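Local coordinates for protein eukaryotic translation initiation factor 2D (Homo sapiens, PDB 5W2F) that delivers tRNA to the P-site of the eukaryotic ribosome independently of GTP, and is represented here by its C-terminal part, at residues N131-A134 with D138-S141; N157-P160 with D164-Q167. All blocks are in the same frame, centred on the assembly; numbering follows the deposited sequence.

Contact 1 (N131-A134 with D138-S141); sequences NLEA and DPYS
Glu133 and Pro139 meet at about a right angle in the SUI1 domain of eIF2D, where the turn after strand 124-130 leads into helix 139-150. The chain of Glu133 passes the CG-CD edge of the pyrrolidine ring, with its CG 3.6 Å from Pro139 CD and its CD 3.8 Å from Pro139 CG. The contact is one of van der Waals packing, made by the CG methylene and the carboxylate carbon, and no hydrogen bond joins the two segments. With CG set beside the backbone N (chi1 -62°) and the chain extended beyond it, the carboxylate is carried past the proline, and OE1 probably accepts a hydrogen bond from Leu166 N on the neighbouring strand. Leu132 contributes from its CD1 methyl, which comes no nearer than 4.3 Å to Pro139 CA; Val168 of strand 166-171 touches both Leu132 and Pro139. Pro139 is the first residue of the helix, a place where a ring without an amide hydrogen costs no helical bond. Asp138, just before it, is the N-cap: its OD1 accepts from Tyr140 N at 3.0 Å, a moderately bent bond (147°) that arrives from above the carboxylate plane, 59° out of it.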
loop_
_atom_site.group_PDB
_atom_site.type_symbol
_atom_site.label_atom_id
_atom_site.label_comp_id
_atom_site.label_asym_id
_atom_site.label_seq_id
_atom_site.Cartn_x
_atom_site.Cartn_y
_atom_site.Cartn_z
ATOM N N ASN A 131 -7.214 0.804 11.169
ATOM C CA ASN A 131 -6.675 0.324 9.892
ATOM C C ASN A 131 -6.701 -1.175 9.692
ATOM O O ASN A 131 -5.997 -1.704 8.838
ATOM C CB ASN A 131 -5.285 0.900 9.585
ATOM C CG ASN A 131 -5.340 2.340 9.215
ATOM O OD1 ASN A 131 -6.313 2.811 8.598
ATOM N ND2 ASN A 131 -4.280 3.053 9.541
ATOM N N LEU A 132 -7.574 -1.868 10.411
ATOM C CA LEU A 132 -7.693 -3.297 10.202
ATOM C C LEU A 132 -8.093 -3.601 8.764
ATOM O O LEU A 132 -7.598 -4.567 8.177
ATOM C CB LEU A 132 -8.708 -3.905 11.168
ATOM C CG LEU A 132 -8.251 -3.931 12.630
ATOM C CD1 LEU A 132 -9.443 -4.177 13.546
ATOM C CD2 LEU A 132 -7.180 -4.980 12.851
ATOM N N GLU A 133 -8.984 -2.791 8.191
ATOM C CA GLU A 133 -9.487 -3.059 6.851
ATOM C C GLU A 133 -8.381 -2.921 5.800
ATOM O O GLU A 133 -8.457 -3.534 4.751
ATOM C CB GLU A 133 -10.679 -2.144 6.531
ATOM C CG GLU A 133 -11.885 -2.350 7.480
ATOM C CD GLU A 133 -12.817 -1.108 7.690
ATOM O OE1 GLU A 133 -12.388 0.002 8.103
ATOM O OE2 GLU A 133 -14.027 -1.234 7.465
ATOM N N ALA A 134 -7.341 -2.144 6.087
ATOM C CA ALA A 134 -6.199 -2.009 5.170
ATOM C C ALA A 134 -5.461 -3.320 4.964
ATOM O O ALA A 134 -4.718 -3.480 3.990
ATOM C CB ALA A 134 -5.240 -0.945 5.674
ATOM N N ASP A 138 -11.880 -7.758 8.952
ATOM C CA ASP A 138 -13.219 -7.218 9.211
ATOM C C ASP A 138 -13.263 -6.767 10.663
ATOM O O ASP A 138 -13.157 -7.596 11.546
ATOM C CB ASP A 138 -14.284 -8.292 8.934
ATOM C CG ASP A 138 -15.713 -7.804 9.142
ATOM O OD1 ASP A 138 -15.934 -6.654 9.566
ATOM O OD2 ASP A 138 -16.620 -8.595 8.836
ATOM N N PRO A 139 -13.447 -5.460 10.911
ATOM C CA PRO A 139 -13.525 -5.013 12.300
ATOM C C PRO A 139 -14.583 -5.743 13.146
ATOM O O PRO A 139 -14.342 -5.984 14.332
ATOM C CB PRO A 139 -13.815 -3.519 12.171
ATOM C CG PRO A 139 -13.194 -3.140 10.875
ATOM C CD PRO A 139 -13.476 -4.312 9.986
ATOM N N TYR A 140 -15.728 -6.110 12.553
ATOM C CA TYR A 140 -16.752 -6.817 13.335
ATOM C C TYR A 140 -16.268 -8.214 13.756
ATOM O O TYR A 140 -16.555 -8.685 14.865
ATOM C CB TYR A 140 -18.112 -6.829 12.600
ATOM C CG TYR A 140 -18.800 -5.464 12.678
ATOM C CD1 TYR A 140 -19.519 -5.119 13.787
ATOM C CD2 TYR A 140 -18.682 -4.505 11.659
ATOM C CE1 TYR A 140 -20.117 -3.879 13.909
ATOM C CE2 TYR A 140 -19.293 -3.244 11.777
ATOM C CZ TYR A 140 -20.012 -2.946 12.910
ATOM O OH TYR A 140 -20.640 -1.714 13.096
ATOM N N SER A 141 -15.556 -8.886 12.861
ATOM C CA SER A 141 -14.965 -10.182 13.178
ATOM C C SER A 141 -13.875 -10.074 14.242
ATOM O O SER A 141 -13.852 -10.810 15.236
ATOM C CB SER A 141 -14.380 -10.813 11.937
ATOM O OG SER A 141 -13.744 -12.015 12.262
#

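Contact 2 (N157-P160 with D164-Q167); sequences NPAP and DSLQ
Asn157 and Gln167 face each other as an antiparallel hydrogen-bonded pair, their two backbone bonds running in opposite directions: Asn157 N to Gln167 O at 3.1 Å, and Gln167 N to Asn157 O at 2.8 Å. One step on, Pro158 and Leu166 form a non-hydrogen-bonded pair with their CA atoms only 4.4 Å apart, and the side chains diverge. Pairing then continues through Ala159 N, which donates to Ser165 O at 2.9 Å. A water also donates to Ser165 O and weakly to Ala159 O. This is the end of the beta hairpin of strands 154-158 and 166-171 in the SUI1 sheet, nearest the loop that joins them. Among the side chains, Gln167 does most of the work. Its CG sits between the backbone N and the carbonyl carbon (chi1 62°), which sends the extended chain across to the other segment. There its amide lies against Ala159, with OE1 3.5 Å from Ala159 CB, and the side chain crosses that of Pro160 at about a right angle, OE1 lying 3.7 Å from Pro160 CD. Ala159 CB also meets Ser165 OG at 3.5 Å. Leu166 instead lays its CD2 methyl 3.8 Å from Asn157 O.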
loop_
_atom_site.group_PDB
_atom_site.type_symbol
_atom_site.label_atom_id
_atom_site.label_comp_id
_atom_site.label_asym_id
_atom_site.label_seq_id
_atom_site.Cartn_x
_atom_site.Cartn_y
_atom_site.Cartn_z
ATOM N N ASN A 157 -16.829 1.285 15.752
ATOM C CA ASN A 157 -17.298 2.656 15.533
ATOM C C ASN A 157 -16.498 3.277 14.398
ATOM O O ASN A 157 -15.383 2.817 14.078
ATOM C CB ASN A 157 -17.038 3.550 16.757
ATOM C CG ASN A 157 -17.682 3.046 18.027
ATOM O OD1 ASN A 157 -17.044 2.986 19.079
ATOM N ND2 ASN A 157 -18.949 2.707 17.944
ATOM N N PRO A 158 -17.015 4.366 13.812
ATOM C CA PRO A 158 -16.193 5.099 12.839
ATOM C C PRO A 158 -14.923 5.645 13.483
ATOM O O PRO A 158 -14.956 6.143 14.608
ATOM C CB PRO A 158 -17.110 6.241 12.391
ATOM C CG PRO A 158 -18.480 5.743 12.661
ATOM C CD PRO A 158 -18.364 4.941 13.920
ATOM N N ALA A 159 -13.806 5.510 12.780
ATOM C CA ALA A 159 -12.546 6.036 13.248
ATOM C C ALA A 159 -12.492 7.513 12.899
ATOM O O ALA A 159 -12.662 7.868 11.756
ATOM C CB ALA A 159 -11.400 5.313 12.597
ATOM N N PRO A 160 -12.265 8.383 13.889
ATOM C CA PRO A 160 -12.194 9.813 13.564
ATOM C C PRO A 160 -11.026 10.132 12.644
ATOM O O PRO A 160 -9.918 9.593 12.819
ATOM C CB PRO A 160 -12.025 10.491 14.924
ATOM C CG PRO A 160 -11.578 9.427 15.846
ATOM C CD PRO A 160 -12.081 8.122 15.323
ATOM N N ASP A 164 -12.579 7.010 5.554
ATOM C CA ASP A 164 -13.835 6.358 5.923
ATOM C C ASP A 164 -13.564 4.912 6.318
ATOM O O ASP A 164 -13.692 3.980 5.518
ATOM C CB ASP A 164 -14.835 6.434 4.772
ATOM C CG ASP A 164 -16.226 5.928 5.151
ATOM O OD1 ASP A 164 -16.525 5.799 6.353
ATOM O OD2 ASP A 164 -17.034 5.668 4.232
ATOM N N SER A 165 -13.193 4.747 7.578
ATOM C CA SER A 165 -12.790 3.477 8.124
ATOM C C SER A 165 -13.412 3.285 9.509
ATOM O O SER A 165 -13.880 4.227 10.152
ATOM C CB SER A 165 -11.254 3.397 8.211
ATOM O OG SER A 165 -10.736 4.155 9.316
ATOM N N LEU A 166 -13.425 2.039 9.929
ATOM C CA LEU A 166 -13.949 1.645 11.221
ATOM C C LEU A 166 -12.799 1.256 12.123
ATOM O O LEU A 166 -11.769 0.749 11.662
ATOM C CB LEU A 166 -14.850 0.438 11.063
ATOM C CG LEU A 166 -16.084 0.656 10.179
ATOM C CD1 LEU A 166 -16.762 -0.682 9.984
ATOM C CD2 LEU A 166 -17.000 1.678 10.798
ATOM N N GLN A 167 -13.001 1.479 13.405
ATOM C CA GLN A 167 -12.046 1.049 14.416
ATOM C C GLN A 167 -12.739 0.138 15.428
ATOM O O GLN A 167 -13.968 0.178 15.605
ATOM C CB GLN A 167 -11.425 2.247 15.137
ATOM C CG GLN A 167 -12.418 3.112 15.889
ATOM C CD GLN A 167 -11.741 4.315 16.480
ATOM O OE1 GLN A 167 -10.699 4.748 15.996
ATOM N NE2 GLN A 167 -12.344 4.889 17.471
HETATM O O HOH W 1 -14.926 6.636 9.408
#

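In the fold
The two contacts illustrate how a helix start can pack on a strand, 166-171, that also belongs to a hairpin. Contact 1 is buried and largely apolar, joining a turn to helix 139-150 without a hydrogen bond between its segments; contact 2, only partly buried, lies at the loop end of a hairpin whose strand 154-158 is at the edge of the sheet, and rests on main-chain bonds. Their centres are about 10 Å apart and they touch directly. The carboxylate of Glu133 is the polar tie between them, directed at an amide that takes no part in the pairing with strand 154-158. Alongside it, Leu166 packs on Pro139 and Tyr140, so the helix start lies against the hairpin.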